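Local coordinates for protein malonate decarboxylase subunit alpha (Acinetobacter baumannii ATCC 17978, PDB 6MPR) that probably transfers acyl carrier protein from its acetyl thioester to malonate, as the alpha subunit of a malonate decarboxylase, at residues G426-Q438 with M466-E479. Residues are numbered along the deposited sequence; the frame is centred on the assembly and turned at random. Where two conformers were deposited one is given.
Sequences GKKLVVQMVETFQ and MIYGDDVTHLLTEE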
loop_
_atom_site.group_PDB
_atom_site.type_symbol
_atom_site.label_atom_id
_atom_site.label_comp_id
_atom_site.label_asym_id
_atom_site.label_seq_id
_atom_site.Cartn_x
_atom_site.Cartn_y
_atom_site.Cartn_z
ATOM N N GLY A 426 6.638 -15.222 9.722
ATOM C CA GLY A 426 6.011 -14.499 10.801
ATOM C C GLY A 426 4.639 -14.007 10.391
ATOM O O GLY A 426 4.150 -14.251 9.282
ATOM N N LYS A 427 4.001 -13.295 11.327
ATOM C CA LYS A 427 2.664 -12.745 11.128
ATOM C C LYS A 427 2.558 -11.413 11.857
ATOM O O LYS A 427 3.132 -11.225 12.936
ATOM C CB LYS A 427 1.560 -13.686 11.653
ATOM C CG LYS A 427 1.648 -15.137 11.191
ATOM C CD LYS A 427 0.459 -15.925 11.739
ATOM C CE LYS A 427 0.352 -17.321 11.137
ATOM N NZ LYS A 427 1.336 -18.285 11.706
ATOM N N LYS A 428 1.813 -10.483 11.274
ATOM C CA LYS A 428 1.577 -9.246 12.007
ATOM C C LYS A 428 0.568 -9.505 13.124
ATOM O O LYS A 428 -0.359 -10.306 12.974
ATOM C CB LYS A 428 1.061 -8.167 11.069
ATOM C CG LYS A 428 0.840 -6.786 11.683
ATOM C CD LYS A 428 -0.099 -6.041 10.732
ATOM C CE LYS A 428 -0.547 -4.720 11.264
ATOM N NZ LYS A 428 -1.278 -4.011 10.178
ATOM N N LEU A 429 0.742 -8.803 14.249
ATOM C CA LEU A 429 -0.204 -8.920 15.353
ATOM C C LEU A 429 -1.435 -8.076 15.067
ATOM O O LEU A 429 -1.331 -6.900 14.718
ATOM C CB LEU A 429 0.425 -8.488 16.680
ATOM C CG LEU A 429 1.487 -9.426 17.278
ATOM C CD1 LEU A 429 2.767 -9.461 16.419
ATOM C CD2 LEU A 429 1.797 -9.016 18.720
ATOM N N VAL A 430 -2.602 -8.698 15.190
ATOM C CA VAL A 430 -3.887 -8.056 14.956
ATOM C C VAL A 430 -4.735 -8.379 16.177
ATOM O O VAL A 430 -5.080 -9.546 16.404
ATOM C CB VAL A 430 -4.539 -8.555 13.663
ATOM C CG1 VAL A 430 -5.970 -8.089 13.548
ATOM C CG2 VAL A 430 -3.727 -8.074 12.469
ATOM N N VAL A 431 -5.022 -7.360 16.992
ATOM C CA VAL A 431 -5.684 -7.529 18.281
ATOM C C VAL A 431 -7.094 -6.965 18.191
ATOM O O VAL A 431 -7.280 -5.792 17.839
ATOM C CB VAL A 431 -4.906 -6.829 19.409
ATOM C CG1 VAL A 431 -5.558 -7.134 20.774
ATOM C CG2 VAL A 431 -3.433 -7.222 19.365
ATOM N N GLN A 432 -8.078 -7.780 18.547
ATOM C CA GLN A 432 -9.435 -7.294 18.792
ATOM C C GLN A 432 -9.608 -7.092 20.294
ATOM O O GLN A 432 -9.644 -8.067 21.058
ATOM C CB GLN A 432 -10.487 -8.263 18.258
ATOM C CG GLN A 432 -10.782 -8.091 16.794
ATOM C CD GLN A 432 -11.624 -6.854 16.504
ATOM O OE1 GLN A 432 -11.906 -6.545 15.352
ATOM N NE2 GLN A 432 -12.021 -6.138 17.547
ATOM N N MET A 433 -9.728 -5.831 20.712
ATOM C CA MET A 433 -9.811 -5.444 22.120
ATOM C C MET A 433 -11.216 -4.900 22.339
ATOM O O MET A 433 -11.524 -3.773 21.941
ATOM C CB MET A 433 -8.742 -4.405 22.463
ATOM C CG MET A 433 -8.846 -3.825 23.851
ATOM S SD MET A 433 -7.519 -2.604 24.058
ATOM C CE MET A 433 -7.506 -2.446 25.814
ATOM N N VAL A 434 -12.068 -5.703 22.976
ATOM C CA VAL A 434 -13.505 -5.477 22.966
ATOM C C VAL A 434 -14.084 -5.939 24.307
ATOM O O VAL A 434 -13.680 -6.983 24.830
ATOM C CB VAL A 434 -14.066 -6.222 21.725
ATOM C CG1 VAL A 434 -14.762 -7.506 22.081
ATOM C CG2 VAL A 434 -14.875 -5.275 20.810
ATOM N N GLU A 435 -15.011 -5.163 24.871
ATOM C CA GLU A 435 -15.731 -5.651 26.037
ATOM C C GLU A 435 -16.790 -6.662 25.594
ATOM O O GLU A 435 -17.218 -6.688 24.436
ATOM C CB GLU A 435 -16.385 -4.509 26.826
ATOM C CG GLU A 435 -15.414 -3.441 27.320
ATOM C CD GLU A 435 -16.113 -2.183 27.811
ATOM O OE1 GLU A 435 -16.933 -2.278 28.751
ATOM O OE2 GLU A 435 -15.846 -1.103 27.239
ATOM N N THR A 436 -17.190 -7.525 26.526
ATOM C CA THR A 436 -18.083 -8.615 26.138
ATOM C C THR A 436 -19.483 -8.117 25.796
ATOM O O THR A 436 -20.185 -8.752 25.000
ATOM C CB THR A 436 -18.124 -9.685 27.234
ATOM O OG1 THR A 436 -18.557 -9.117 28.483
ATOM C CG2 THR A 436 -16.731 -10.288 27.387
ATOM N N PHE A 437 -19.895 -6.979 26.341
ATOM C CA PHE A 437 -21.148 -6.351 25.952
ATOM C C PHE A 437 -20.892 -4.918 25.523
ATOM O O PHE A 437 -20.029 -4.236 26.082
ATOM C CB PHE A 437 -22.186 -6.382 27.078
ATOM C CG PHE A 437 -22.799 -7.731 27.281
ATOM C CD1 PHE A 437 -22.111 -8.717 27.978
ATOM C CD2 PHE A 437 -24.050 -8.020 26.766
ATOM C CE1 PHE A 437 -22.671 -9.959 28.167
ATOM C CE2 PHE A 437 -24.614 -9.263 26.945
ATOM C CZ PHE A 437 -23.931 -10.234 27.643
ATOM N N GLN A 438 -21.650 -4.490 24.517
ATOM C CA GLN A 438 -21.504 -3.175 23.923
ATOM C C GLN A 438 -22.269 -2.127 24.726
ATOM O O GLN A 438 -23.043 -2.437 25.636
ATOM C CB GLN A 438 -21.998 -3.193 22.477
ATOM C CG GLN A 438 -21.043 -3.876 21.523
ATOM C CD GLN A 438 -19.682 -3.207 21.515
ATOM O OE1 GLN A 438 -19.583 -1.981 21.495
ATOM N NE2 GLN A 438 -18.626 -4.010 21.542
ATOM N N MET A 466 -15.241 -6.709 8.789
ATOM C CA MET A 466 -14.143 -5.780 9.011
ATOM C C MET A 466 -12.817 -6.525 9.145
ATOM O O MET A 466 -11.840 -6.209 8.456
ATOM C CB MET A 466 -14.438 -4.943 10.257
ATOM C CG MET A 466 -13.464 -3.836 10.491
ATOM S SD MET A 466 -14.005 -2.757 11.847
ATOM C CE MET A 466 -13.877 -3.901 13.219
ATOM N N ILE A 467 -12.774 -7.553 9.994
ATOM C CA ILE A 467 -11.556 -8.312 10.252
ATOM C C ILE A 467 -11.936 -9.782 10.299
ATOM O O ILE A 467 -12.800 -10.172 11.096
ATOM C CB ILE A 467 -10.885 -7.893 11.568
ATOM C CG1 ILE A 467 -10.322 -6.468 11.464
ATOM C CG2 ILE A 467 -9.720 -8.811 11.906
ATOM C CD1 ILE A 467 -9.813 -5.961 12.787
ATOM N N TYR A 468 -11.301 -10.594 9.452
ATOM C CA TYR A 468 -11.588 -12.021 9.423
ATOM C C TYR A 468 -10.939 -12.734 10.599
ATOM O O TYR A 468 -9.852 -12.375 11.059
ATOM C CB TYR A 468 -11.137 -12.660 8.103
ATOM C CG TYR A 468 -12.127 -12.362 6.987
ATOM C CD1 TYR A 468 -12.031 -11.194 6.245
ATOM C CD2 TYR A 468 -13.167 -13.235 6.709
ATOM C CE1 TYR A 468 -12.940 -10.897 5.245
ATOM C CE2 TYR A 468 -14.076 -12.956 5.696
ATOM C CZ TYR A 468 -13.954 -11.777 4.970
ATOM O OH TYR A 468 -14.836 -11.454 3.969
ATOM N N GLY A 469 -11.634 -13.762 11.087
ATOM C CA GLY A 469 -11.171 -14.458 12.277
ATOM C C GLY A 469 -9.769 -15.013 12.131
ATOM O O GLY A 469 -8.993 -15.024 13.089
ATOM N N ASP A 470 -9.423 -15.480 10.932
ATOM C CA ASP A 470 -8.097 -16.045 10.727
ATOM C C ASP A 470 -6.992 -14.991 10.738
ATOM O O ASP A 470 -5.817 -15.367 10.808
ATOM C CB ASP A 470 -8.075 -16.841 9.420
ATOM C CG ASP A 470 -8.904 -16.180 8.310
ATOM O OD1 ASP A 470 -10.162 -16.138 8.402
ATOM O OD2 ASP A 470 -8.290 -15.682 7.343
ATOM N N ASP A 471 -7.331 -13.697 10.687
ATOM C CA ASP A 471 -6.343 -12.625 10.808
ATOM C C ASP A 471 -6.132 -12.157 12.235
ATOM O O ASP A 471 -5.197 -11.385 12.491
ATOM C CB ASP A 471 -6.753 -11.430 9.941
ATOM C CG ASP A 471 -6.407 -11.642 8.495
ATOM O OD1 ASP A 471 -5.254 -12.050 8.222
ATOM O OD2 ASP A 471 -7.286 -11.447 7.636
ATOM N N VAL A 472 -6.965 -12.597 13.171
ATOM C CA VAL A 472 -6.844 -12.166 14.559
ATOM C C VAL A 472 -5.797 -13.031 15.246
ATOM O O VAL A 472 -5.933 -14.257 15.298
ATOM C CB VAL A 472 -8.193 -12.256 15.288
ATOM C CG1 VAL A 472 -8.022 -11.835 16.767
ATOM C CG2 VAL A 472 -9.259 -11.422 14.572
ATOM N N THR A 473 -4.751 -12.394 15.775
ATOM C CA THR A 473 -3.774 -13.111 16.592
ATOM C C THR A 473 -4.108 -13.066 18.082
ATOM O O THR A 473 -3.745 -13.993 18.821
ATOM C CB THR A 473 -2.365 -12.546 16.367
ATOM O OG1 THR A 473 -2.331 -11.149 16.709
ATOM C CG2 THR A 473 -1.939 -12.729 14.918
ATOM N N HIS A 474 -4.812 -12.028 18.537
ATOM C CA HIS A 474 -5.107 -11.841 19.958
ATOM C C HIS A 474 -6.531 -11.332 20.125
ATOM O O HIS A 474 -6.893 -10.323 19.511
ATOM C CB HIS A 474 -4.158 -10.821 20.601
ATOM C CG HIS A 474 -2.716 -11.234 20.606
ATOM N ND1 HIS A 474 -1.930 -11.211 19.472
ATOM C CD2 HIS A 474 -1.921 -11.679 21.609
ATOM C CE1 HIS A 474 -0.704 -11.601 19.782
ATOM N NE2 HIS A 474 -0.675 -11.901 21.072
ATOM N N LEU A 475 -7.313 -11.978 20.996
ATOM C CA LEU A 475 -8.617 -11.477 21.435
ATOM C C LEU A 475 -8.505 -11.028 22.886
ATOM O O LEU A 475 -8.196 -11.842 23.759
ATOM C CB LEU A 475 -9.702 -12.548 21.302
ATOM C CG LEU A 475 -11.112 -12.155 21.751
ATOM C CD1 LEU A 475 -11.641 -10.953 20.943
ATOM C CD2 LEU A 475 -12.045 -13.334 21.603
ATOM N N LEU A 476 -8.785 -9.750 23.149
ATOM C CA LEU A 476 -8.630 -9.160 24.476
ATOM C C LEU A 476 -9.967 -8.591 24.930
ATOM O O LEU A 476 -10.506 -7.686 24.282
ATOM C CB LEU A 476 -7.561 -8.067 24.442
ATOM C CG LEU A 476 -7.510 -7.104 25.617
ATOM C CD1 LEU A 476 -7.300 -7.876 26.905
ATOM C CD2 LEU A 476 -6.399 -6.086 25.387
ATOM N N THR A 477 -10.497 -9.116 26.040
ATOM C CA THR A 477 -11.731 -8.613 26.645
ATOM C C THR A 477 -11.457 -8.234 28.093
ATOM O O THR A 477 -10.340 -8.397 28.600
ATOM C CB THR A 477 -12.869 -9.648 26.599
ATOM O OG1 THR A 477 -12.629 -10.658 27.592
ATOM C CG2 THR A 477 -12.982 -10.295 25.230
ATOM N N GLU A 478 -12.501 -7.765 28.785
ATOM C CA GLU A 478 -12.347 -7.503 30.209
ATOM C C GLU A 478 -12.151 -8.789 31.006
ATOM O O GLU A 478 -11.784 -8.725 32.184
ATOM C CB GLU A 478 -13.542 -6.687 30.731
ATOM C CG GLU A 478 -14.821 -7.470 31.036
ATOM C CD GLU A 478 -15.718 -7.684 29.830
ATOM O OE1 GLU A 478 -15.262 -7.477 28.681
ATOM O OE2 GLU A 478 -16.895 -8.072 30.038
ATOM N N GLU A 479 -12.336 -9.949 30.374
ATOM C CA GLU A 479 -12.089 -11.240 31.001
ATOM C C GLU A 479 -10.653 -11.729 30.858
ATOM O O GLU A 479 -10.196 -12.511 31.693
ATOM C CB GLU A 479 -13.039 -12.285 30.407
ATOM C CG GLU A 479 -14.490 -12.019 30.724
ATOM C CD GLU A 479 -14.836 -12.461 32.126
ATOM O OE1 GLU A 479 -15.129 -13.667 32.302
ATOM O OE2 GLU A 479 -14.788 -11.613 33.046
HETATM O O HOH W 1 -2.480 -11.727 11.598
HETATM O O HOH W 2 -18.857 -6.068 29.200
#
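Gln-432 sits at the middle of a parallel pairing between strands 429-433 and 474-477, whose axes diverge by 22°. Gln-432 N bonds to His-474 O at 3.0 Å, Gln-432 O receives Leu-476 N at 2.8 Å, and Val-434 N continues the ladder to Leu-476 O. On one face of the sheet, Met-433 CG lies alongside Leu-476 CD2 at 3.7 Å, in one of two Leu-476 conformers; Met-433 is extended, CG anti to its N (chi1 173°). On the other face, Gln-432, bent at chi2, brings its carboxamide OE1 against Ile-467 CD1 at 3.4 Å.

Side chains take over at both ends. At the start, Thr-473 OG1 accepts from Val-430 N at 2.9 Å and lies in the ring plane of His-474, hydrogen-bonded to ND1. Val-430 O receives both Thr-473 N, in the carbonyl plane, and His-474 N, tilted 32° from it. At the far end, the bent Glu-478 chain turns its carboxylate onto Thr-436: OE1 takes Thr-436 N at 2.9 Å and OE2 takes Thr-436 OG1 at a short 2.5 Å, each through its syn lone pair.

Further out, the Asp-471 carboxylate forms salt bridges with Arg-399 and Arg-425 of the second subunit. These neighbouring strands of the mixed sheet are linked through helix 450-458, consistent with a beta-alpha-beta crossover; strand 480-482, next, runs antiparallel. Helix 244-261 packs on the Val-431 and Met-433 face. The two-point grip should fix the Glu-478 carboxylate's rotation; donation by Thr-436 would probably favour its ionised form, with Glu-435 OE1, 5.5 Å from Glu-478 OE1, working against it.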